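Local coordinates for delta-1-pyrroline-5-carboxylate dehydrogenase, mitochondrial (Mus musculus, PDB 4E3X), which oxidises L-glutamate gamma-semialdehyde to L-glutamate with NAD(+), the second step of mitochondrial proline degradation, at residues V127-A132 / F169-A174; E142-T147 / Q157-A162; A163-D168 / F212-G217; V204-P209 / N218-P223. All coordinates share one frame; numbering follows the deposited sequence.

Interaction 1 (V127-A132 / F169-A174)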
# COMPACT_ATOMS: atom_id res chain seq x y z
N VAL B 127 11.64 -15.74 16.20
CA VAL B 127 11.49 -16.94 15.38
C VAL B 127 12.33 -16.80 14.12
O VAL B 127 13.09 -17.70 13.75
CB VAL B 127 10.02 -17.15 14.99
CG1 VAL B 127 9.89 -18.28 13.96
CG2 VAL B 127 9.19 -17.44 16.23
N PHE B 128 12.23 -15.65 13.47
CA PHE B 128 12.92 -15.44 12.20
C PHE B 128 14.42 -15.27 12.37
O PHE B 128 15.20 -15.74 11.54
CB PHE B 128 12.25 -14.30 11.43
CG PHE B 128 10.87 -14.65 11.01
CD1 PHE B 128 9.79 -14.32 11.81
CD2 PHE B 128 10.66 -15.38 9.86
CE1 PHE B 128 8.51 -14.69 11.45
CE2 PHE B 128 9.40 -15.75 9.49
CZ PHE B 128 8.32 -15.41 10.29
N LEU B 129 14.84 -14.65 13.48
CA LEU B 129 16.26 -14.54 13.78
C LEU B 129 16.88 -15.91 14.09
O LEU B 129 18.01 -16.20 13.68
CB LEU B 129 16.47 -13.58 14.95
CG LEU B 129 16.10 -12.13 14.62
CD1 LEU B 129 16.04 -11.30 15.90
CD2 LEU B 129 17.09 -11.54 13.61
N LYS B 130 16.14 -16.75 14.80
CA LYS B 130 16.59 -18.11 15.08
C LYS B 130 16.67 -18.92 13.79
O LYS B 130 17.65 -19.66 13.56
CB LYS B 130 15.66 -18.79 16.09
N ALA B 131 15.66 -18.79 12.95
CA ALA B 131 15.67 -19.48 11.65
C ALA B 131 16.87 -19.04 10.81
O ALA B 131 17.53 -19.87 10.18
CB ALA B 131 14.37 -19.22 10.91
N ALA B 132 17.14 -17.74 10.80
CA ALA B 132 18.29 -17.22 10.05
C ALA B 132 19.60 -17.80 10.54
O ALA B 132 20.48 -18.12 9.75
CB ALA B 132 18.32 -15.70 10.12
N PHE B 169 16.55 -11.62 4.30
CA PHE B 169 15.13 -11.27 4.46
C PHE B 169 14.73 -11.45 5.92
O PHE B 169 14.10 -10.57 6.51
CB PHE B 169 14.23 -12.18 3.62
CG PHE B 169 14.07 -11.77 2.18
CD1 PHE B 169 13.81 -10.46 1.83
CD2 PHE B 169 14.15 -12.73 1.17
CE1 PHE B 169 13.64 -10.10 0.49
CE2 PHE B 169 13.98 -12.38 -0.16
CZ PHE B 169 13.73 -11.07 -0.51
N PHE B 170 15.07 -12.60 6.50
CA PHE B 170 14.66 -12.88 7.87
C PHE B 170 15.26 -11.89 8.86
O PHE B 170 14.56 -11.37 9.73
CB PHE B 170 15.01 -14.32 8.25
CG PHE B 170 14.10 -15.36 7.65
CD1 PHE B 170 13.03 -15.01 6.83
CD2 PHE B 170 14.32 -16.70 7.92
CE1 PHE B 170 12.20 -15.98 6.30
CE2 PHE B 170 13.49 -17.68 7.39
CZ PHE B 170 12.43 -17.32 6.57
N ARG B 171 16.55 -11.58 8.72
CA ARG B 171 17.21 -10.67 9.66
C ARG B 171 16.80 -9.21 9.47
O ARG B 171 16.46 -8.52 10.43
CB ARG B 171 18.73 -10.79 9.63
CG ARG B 171 19.26 -12.14 10.04
CD ARG B 171 20.65 -12.00 10.66
NE ARG B 171 21.31 -13.29 10.88
CZ ARG B 171 22.29 -13.78 10.12
NH1 ARG B 171 22.72 -13.10 9.06
NH2 ARG B 171 22.82 -14.97 10.39
N PHE B 172 16.83 -8.74 8.23
CA PHE B 172 16.48 -7.35 7.95
C PHE B 172 15.00 -7.06 8.20
O PHE B 172 14.67 -6.02 8.78
CB PHE B 172 16.89 -6.94 6.54
CG PHE B 172 18.34 -6.60 6.42
CD1 PHE B 172 18.78 -5.28 6.55
CD2 PHE B 172 19.29 -7.59 6.19
CE1 PHE B 172 20.14 -4.97 6.45
CE2 PHE B 172 20.64 -7.28 6.09
CZ PHE B 172 21.06 -5.97 6.21
N ASN B 173 14.10 -7.95 7.80
CA ASN B 173 12.69 -7.72 8.10
C ASN B 173 12.44 -7.72 9.61
O ASN B 173 11.64 -6.93 10.11
CB ASN B 173 11.77 -8.72 7.40
CG ASN B 173 11.55 -8.37 5.95
OD1 ASN B 173 11.49 -7.20 5.59
ND2 ASN B 173 11.43 -9.40 5.11
N ALA B 174 13.14 -8.58 10.36
CA ALA B 174 13.04 -8.54 11.82
C ALA B 174 13.48 -7.17 12.35
O ALA B 174 12.80 -6.59 13.20
CB ALA B 174 13.87 -9.64 12.44
O HOH W 1 20.10 -14.33 13.25

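Interaction 2 (E142-T147 / Q157-A162)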
# COMPACT_ATOMS: atom_id res chain seq x y z
N GLU B 142 22.22 -28.16 3.71
CA GLU B 142 20.95 -28.77 3.34
C GLU B 142 20.13 -27.91 2.38
O GLU B 142 19.68 -28.39 1.34
CB GLU B 142 20.12 -29.05 4.60
CG GLU B 142 18.73 -29.59 4.29
CD GLU B 142 17.77 -29.51 5.47
OE1 GLU B 142 18.23 -29.34 6.62
OE2 GLU B 142 16.55 -29.64 5.24
N VAL B 143 19.92 -26.65 2.74
CA VAL B 143 19.07 -25.81 1.88
C VAL B 143 19.75 -25.50 0.54
O VAL B 143 19.08 -25.41 -0.49
CB VAL B 143 18.55 -24.52 2.58
CG1 VAL B 143 17.72 -24.90 3.81
CG2 VAL B 143 19.68 -23.57 2.94
N LEU B 144 21.07 -25.36 0.56
CA LEU B 144 21.80 -25.19 -0.70
C LEU B 144 21.63 -26.42 -1.59
O LEU B 144 21.30 -26.30 -2.77
CB LEU B 144 23.28 -24.92 -0.43
CG LEU B 144 23.71 -23.46 -0.34
CD1 LEU B 144 22.86 -22.65 0.61
CD2 LEU B 144 25.17 -23.40 0.08
N ALA B 145 21.87 -27.60 -1.02
CA ALA B 145 21.83 -28.83 -1.80
C ALA B 145 20.44 -29.07 -2.37
O ALA B 145 20.31 -29.50 -3.53
CB ALA B 145 22.27 -30.02 -0.94
N LYS B 146 19.41 -28.78 -1.58
CA LYS B 146 18.05 -29.01 -2.03
C LYS B 146 17.66 -28.04 -3.15
O LYS B 146 16.89 -28.39 -4.03
CB LYS B 146 17.08 -28.92 -0.85
CG LYS B 146 17.22 -30.10 0.09
CD LYS B 146 16.30 -30.04 1.30
CE LYS B 146 16.43 -31.32 2.11
NZ LYS B 146 15.58 -31.30 3.33
N THR B 147 18.21 -26.84 -3.10
CA THR B 147 17.98 -25.86 -4.15
C THR B 147 18.75 -26.24 -5.43
O THR B 147 18.25 -26.11 -6.55
CB THR B 147 18.36 -24.45 -3.65
OG1 THR B 147 17.55 -24.12 -2.50
CG2 THR B 147 18.13 -23.40 -4.72
N GLN B 157 24.79 -19.90 -7.22
CA GLN B 157 23.43 -19.42 -7.34
C GLN B 157 22.59 -19.88 -6.15
O GLN B 157 21.74 -19.14 -5.65
CB GLN B 157 22.80 -19.84 -8.67
CG GLN B 157 23.36 -19.08 -9.88
CD GLN B 157 23.23 -17.58 -9.72
OE1 GLN B 157 22.15 -17.06 -9.46
NE2 GLN B 157 24.34 -16.87 -9.87
N ALA B 158 22.84 -21.09 -5.65
CA ALA B 158 22.13 -21.56 -4.47
C ALA B 158 22.55 -20.75 -3.25
O ALA B 158 21.72 -20.35 -2.43
CB ALA B 158 22.40 -23.02 -4.26
N GLU B 159 23.85 -20.49 -3.14
CA GLU B 159 24.41 -19.75 -2.00
C GLU B 159 23.83 -18.35 -1.86
O GLU B 159 23.47 -17.94 -0.76
CB GLU B 159 25.93 -19.70 -2.10
CG GLU B 159 26.60 -18.64 -1.23
CD GLU B 159 26.65 -18.99 0.25
OE1 GLU B 159 26.09 -20.03 0.66
OE2 GLU B 159 27.27 -18.21 1.01
N ILE B 160 23.74 -17.61 -2.96
CA ILE B 160 23.22 -16.25 -2.88
C ILE B 160 21.72 -16.20 -2.62
O ILE B 160 21.21 -15.18 -2.19
CB ILE B 160 23.58 -15.39 -4.11
CG1 ILE B 160 22.85 -15.87 -5.37
CG2 ILE B 160 25.09 -15.34 -4.31
CD1 ILE B 160 23.15 -15.03 -6.60
N ASP B 161 21.04 -17.32 -2.86
CA ASP B 161 19.59 -17.42 -2.76
C ASP B 161 19.15 -18.07 -1.44
O ASP B 161 18.69 -17.39 -0.52
CB ASP B 161 19.06 -18.22 -3.97
CG ASP B 161 17.59 -18.63 -3.85
OD1 ASP B 161 16.86 -18.03 -3.03
OD2 ASP B 161 17.18 -19.56 -4.58
N ALA B 162 19.28 -19.40 -1.35
CA ALA B 162 18.75 -20.16 -0.22
C ALA B 162 19.45 -19.84 1.08
O ALA B 162 18.87 -19.98 2.16
CB ALA B 162 18.83 -21.65 -0.50

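Interaction 3 (A163-D168 / F212-G217). With PRO (proline), chain K.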
# COMPACT_ATOMS: atom_id res chain seq x y z
N ALA B 163 20.71 -19.43 0.99
CA ALA B 163 21.40 -18.95 2.17
C ALA B 163 21.29 -17.43 2.27
O ALA B 163 20.43 -16.93 2.97
CB ALA B 163 22.86 -19.41 2.19
N ALA B 164 22.12 -16.71 1.53
CA ALA B 164 22.27 -15.27 1.78
C ALA B 164 20.98 -14.46 1.70
O ALA B 164 20.65 -13.77 2.64
CB ALA B 164 23.32 -14.68 0.86
N GLU B 165 20.25 -14.55 0.60
CA GLU B 165 19.06 -13.72 0.46
C GLU B 165 17.99 -14.07 1.49
O GLU B 165 17.37 -13.19 2.07
CB GLU B 165 18.48 -13.78 -0.95
CG GLU B 165 17.42 -12.72 -1.18
CD GLU B 165 17.00 -12.61 -2.62
OE1 GLU B 165 16.99 -13.65 -3.32
OE2 GLU B 165 16.70 -11.49 -3.07
N LEU B 166 17.76 -15.37 1.70
CA LEU B 166 16.74 -15.81 2.64
C LEU B 166 17.09 -15.38 4.07
O LEU B 166 16.26 -14.83 4.80
CB LEU B 166 16.58 -17.33 2.56
CG LEU B 166 15.56 -17.91 3.54
CD1 LEU B 166 14.22 -17.20 3.40
CD2 LEU B 166 15.41 -19.40 3.30
N ILE B 167 18.33 -15.63 4.45
CA ILE B 167 18.83 -15.20 5.75
C ILE B 167 18.68 -13.68 5.91
O ILE B 167 18.20 -13.20 6.95
CB ILE B 167 20.30 -15.61 5.92
CG1 ILE B 167 20.41 -17.13 6.10
CG2 ILE B 167 20.94 -14.90 7.10
CD1 ILE B 167 21.83 -17.66 5.86
N ASP B 168 19.04 -12.93 4.87
CA ASP B 168 18.93 -11.47 4.93
C ASP B 168 17.47 -11.00 5.04
O ASP B 168 17.18 -10.07 5.79
CB ASP B 168 19.58 -10.81 3.71
CG ASP B 168 21.11 -10.88 3.74
OD1 ASP B 168 21.70 -11.22 4.78
OD2 ASP B 168 21.73 -10.57 2.69
N PHE B 212 13.52 -18.77 -6.95
CA PHE B 212 14.28 -18.41 -5.76
C PHE B 212 13.66 -19.02 -4.53
O PHE B 212 12.53 -18.71 -4.18
CB PHE B 212 14.37 -16.89 -5.59
CG PHE B 212 15.29 -16.24 -6.58
CD1 PHE B 212 14.80 -15.76 -7.78
CD2 PHE B 212 16.64 -16.12 -6.31
CE1 PHE B 212 15.64 -15.16 -8.70
CE2 PHE B 212 17.50 -15.52 -7.23
CZ PHE B 212 16.99 -15.04 -8.43
N THR B 213 14.42 -19.88 -3.87
CA THR B 213 14.00 -20.43 -2.58
C THR B 213 13.68 -19.31 -1.59
O THR B 213 12.73 -19.42 -0.81
CB THR B 213 15.10 -21.35 -2.05
OG1 THR B 213 15.21 -22.46 -2.94
CG2 THR B 213 14.79 -21.87 -0.64
N ALA B 214 14.47 -18.24 -1.63
CA ALA B 214 14.33 -17.15 -0.68
C ALA B 214 12.99 -16.42 -0.81
O ALA B 214 12.45 -15.93 0.17
CB ALA B 214 15.48 -16.16 -0.83
N ILE B 215 12.47 -16.33 -2.03
CA ILE B 215 11.23 -15.59 -2.25
C ILE B 215 10.07 -16.24 -1.52
O ILE B 215 9.25 -15.56 -0.92
CB ILE B 215 10.94 -15.40 -3.76
CG1 ILE B 215 11.96 -14.44 -4.36
CG2 ILE B 215 9.54 -14.84 -3.97
CD1 ILE B 215 11.79 -14.21 -5.85
N GLY B 216 10.01 -17.57 -1.55
CA GLY B 216 8.97 -18.28 -0.81
C GLY B 216 9.03 -18.00 0.67
O GLY B 216 8.01 -17.74 1.32
N GLY B 217 10.24 -18.05 1.22
CA GLY B 217 10.44 -17.75 2.63
C GLY B 217 9.96 -16.35 2.98
O GLY B 217 9.34 -16.15 4.02
N PRO K . 16.23 -10.43 -6.54
CA PRO K . 16.80 -11.20 -7.64
C PRO K . 17.80 -10.40 -8.47
O PRO K . 17.93 -9.18 -8.33
CB PRO K . 15.57 -11.55 -8.48
CG PRO K . 14.50 -11.71 -7.47
CD PRO K . 14.79 -10.70 -6.38
OXT PRO K . 18.51 -10.97 -9.30

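Interaction 4 (V204-P209 / N218-P223)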
# COMPACT_ATOMS: atom_id res chain seq x y z
N VAL B 204 -3.67 -14.35 4.99
CA VAL B 204 -2.94 -13.97 3.79
C VAL B 204 -2.60 -15.22 3.00
O VAL B 204 -2.18 -16.23 3.57
CB VAL B 204 -1.64 -13.22 4.18
CG1 VAL B 204 -0.75 -12.96 2.97
CG2 VAL B 204 -1.98 -11.92 4.92
N ALA B 205 -2.79 -15.17 1.68
CA ALA B 205 -2.37 -16.25 0.80
C ALA B 205 -1.02 -15.89 0.17
O ALA B 205 -0.89 -14.84 -0.45
CB ALA B 205 -3.42 -16.46 -0.28
N ALA B 206 -0.03 -16.76 0.34
CA ALA B 206 1.30 -16.55 -0.23
C ALA B 206 1.53 -17.54 -1.35
O ALA B 206 1.37 -18.75 -1.16
CB ALA B 206 2.39 -16.69 0.83
N ILE B 207 1.90 -17.03 -2.52
CA ILE B 207 2.07 -17.85 -3.72
C ILE B 207 3.45 -17.57 -4.30
O ILE B 207 3.70 -16.48 -4.81
CB ILE B 207 0.97 -17.50 -4.75
CG1 ILE B 207 -0.42 -17.82 -4.19
CG2 ILE B 207 1.23 -18.22 -6.07
CD1 ILE B 207 -1.57 -17.21 -4.97
N SER B 208 4.34 -18.56 -4.21
CA SER B 208 5.75 -18.33 -4.50
C SER B 208 6.23 -19.05 -5.77
O SER B 208 5.64 -20.05 -6.19
CB SER B 208 6.61 -18.72 -3.30
OG SER B 208 6.37 -20.05 -2.89
N PRO B 209 7.31 -18.54 -6.40
CA PRO B 209 7.78 -19.07 -7.69
C PRO B 209 8.92 -20.06 -7.54
O PRO B 209 9.53 -20.19 -6.47
CB PRO B 209 8.30 -17.81 -8.38
CG PRO B 209 8.91 -17.04 -7.25
CD PRO B 209 8.02 -17.30 -6.04
N ASN B 218 10.24 -15.39 2.11
CA ASN B 218 9.82 -14.01 2.36
C ASN B 218 8.32 -13.79 2.16
O ASN B 218 7.68 -13.10 2.93
CB ASN B 218 10.63 -13.04 1.49
CG ASN B 218 10.34 -11.60 1.83
OD1 ASN B 218 10.41 -11.21 2.99
ND2 ASN B 218 10.00 -10.81 0.82
N LEU B 219 7.76 -14.35 1.09
CA LEU B 219 6.34 -14.16 0.81
C LEU B 219 5.44 -14.67 1.93
O LEU B 219 4.43 -14.05 2.24
CB LEU B 219 5.95 -14.83 -0.51
CG LEU B 219 6.47 -14.20 -1.80
CD1 LEU B 219 6.03 -15.06 -2.95
CD2 LEU B 219 5.96 -12.77 -1.98
N ALA B 220 5.81 -15.80 2.52
CA ALA B 220 5.07 -16.34 3.65
C ALA B 220 5.55 -15.75 4.98
O ALA B 220 4.77 -15.48 5.88
CB ALA B 220 5.18 -17.86 3.67
N GLY B 221 6.86 -15.53 5.09
CA GLY B 221 7.48 -15.12 6.34
C GLY B 221 7.23 -13.68 6.74
O GLY B 221 6.99 -13.39 7.91
N ALA B 222 7.31 -12.76 5.79
CA ALA B 222 7.12 -11.35 6.12
C ALA B 222 5.71 -11.05 6.67
O ALA B 222 5.59 -10.41 7.72
CB ALA B 222 7.48 -10.45 4.95
N PRO B 223 4.64 -11.56 6.02
CA PRO B 223 3.33 -11.34 6.64
C PRO B 223 3.22 -12.00 8.02
O PRO B 223 2.64 -11.40 8.93
CB PRO B 223 2.35 -11.95 5.62
CG PRO B 223 3.10 -11.87 4.30
CD PRO B 223 4.52 -12.16 4.68

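Interaction 1 (V127-A132 / F169-A174)
F128 and F170 each turn CG anti to the carbonyl carbon, beside the backbone N (chi1 -66° and -75°), and these torsions bring the two rings together between helix 121-136 and helix 155-180. The two helices pack nearly antiparallel within the aldehyde dehydrogenase fold, the axes of the short segments 8.3 Å apart. The rings make a T-shaped, edge-to-face stack: CD2 of F128 sits over the centre of the F170 face, the centroids are 5.3 Å apart and the planes stand at 73°. F170 also lays its CB against A132 CB and against F128 O, while A131 CB approaches its CD2 side. An alanine at F170 would strip away the face on which the F128 edge rests and is likely to open a gap beside A131. Helix 213-225 and helix 239-251 supply further cover, with L225 touching F128 and L249 touching both rings.

At the more exposed margin, L129 pushes CD2 against A174 CB at 3.9 Å. R171 stretches from CG to NE past A132, its CG 3.7 Å from A132 CB, and its NH1 forms a salt bridge with E35. A water bridges the helices here: it donates to L129 O at 2.8 Å and accepts from R171 NE at 2.9 Å, lying in the guanidinium plane at its edge.

Interaction 2 (E142-T147 / Q157-A162)
V143 O is gripped twice by T147, a residue that also packs on A162 across the contact: the backbone N of T147 and its OG1 reach this oxygen from opposite faces of the carbonyl plane, OG1 at 2.8 Å. With OG1 beside its own backbone N (chi1 -60°), the hydroxyl can bond back into helix 140-151 while lying 3.4 Å from A162 CB on helix 155-180. T147 OG1 also bonds to T213 OG1.

The rest is mostly small apolar packing, with two carbon-to-oxygen contacts. A158 CB lies against L144 O and CG, and V143 CG2 comes within 4.0 Å of A162 CB. L144 and E159 cross obliquely, L144 CD2 coming to 3.5 Å from E159 OE1; the glutamate chain is bent at chi2, and its OE2 is held by a salt bridge to R140. In helix 155-180 a wider pi-type turn spans 159-162, and A158 O accepts from both D161 N and A162 N.

D161 brings OD2 to 4.0 Å from T147 CG2, but its carboxylate is engaged by the backbone N atoms of T213 and A214 and by K153. The helices thus meet largely through small aliphatic groups, the side-chain polar ends being bonded to other partners, while A162 O is buried with no partner in the model.

Interaction 3 (A163-D168 / F212-G217)
A214 and L166 form the tight part of this contact, where helix 155-180 and the start of helix 213-225 run nearly parallel, the segment axes 14° apart. A214 CB presses on the backbone of the other helix, 3.5 Å from L166 N, and meets both L166 CB and E165 CB at 3.8 Å. L166 swings CG anti to its backbone N (chi1 178°), which carries CD1 to 3.9 Å from G217 CA; a CB on that glycine would collide with this methyl, so the absence of a side chain permits the close fit. Helix 121-136 and helix 239-251 cover L166 through L135 and V245.

Toward the N-terminal end of helix 213-225 the looser side opens onto bound proline, and only the ends of side chains meet. Here E165 extends beyond CG and sets OE1 3.9 Å from F212 CD2, the carboxylate and ring planes 83° apart. OE2 of E165 lies 3.7 Å from the proline N. F212, at the N-cap position, turns one ring face to the ligand, with CE1 3.6 Å from proline CB. Replacing F212 with a serine would remove that face and would probably leave the pyrrolidine ring less firmly placed. K153 makes a cation-pi contact with the same ring, while S349, G512 and S513 bond to the proline. The arrangement is that of an aldehyde dehydrogenase active site, with the ligand beside the nucleophile C348 and the substrate-binding S513.

Interaction 4 (V204-P209 / N218-P223)
L219 reaches across to I207, S208 and P209, joining the first strand and the helix of a beta-alpha-beta unit made by strand 203-207, helix 213-225 and strand 230-233. This unit belongs to the five-stranded parallel sheet of the Rossmann-type NAD(+)-binding domain. Strand and helix segments run almost opposite ways, 155° between their directions, with their axes 7.7 Å apart.

The apolar contacts come first. A206 CB is the small central group, 4.1 Å from A220 CB and 4.2 Å from L219 CB, and its size lets the helix backbone lie close. At the start of the strand, V204 CG1 packs on P223 CB, also at 4.2 Å. At the other end, L219 puts CD1 against S208 CB at 3.7 Å and near P209 CD.

Polar bonding is directed to neighbours of the pair. The strand edges bond to strand 230-233 and strand 279-285, and S208, an NAD(+)-binding residue, has its OG hydrogen-bonded to W232. Its CB still faces the leucine.

Contacts between carbon and backbone oxygen form the last kind. A206 CB rests 3.6 Å from L219 O, an oxygen that accepts a hydrogen bond from N283. With CG of L219 beside the backbone N (chi1 -71°), the branch points at the C-terminal end of the strand, where L219 CD1 lies 3.3 Å from I207 O.

From the N terminus, helix 121-136 opens interaction 1, which closes when helix 155-180 returns beside it. Interaction 2, joining helix 140-151 to the earlier part of helix 155-180, is nested inside that loop. Interaction 3 starts midway along helix 155-180 and ends on helix 213-225, so its span crosses those of interactions 1 and 4. Interaction 4 closes the short connection from strand 203-207 to the same helix. Interactions 2 and 3 touch at D161. Helix 155-180 thus links three contacts, and helix 213-225 carries the packing on to the NAD(+)-binding sheet.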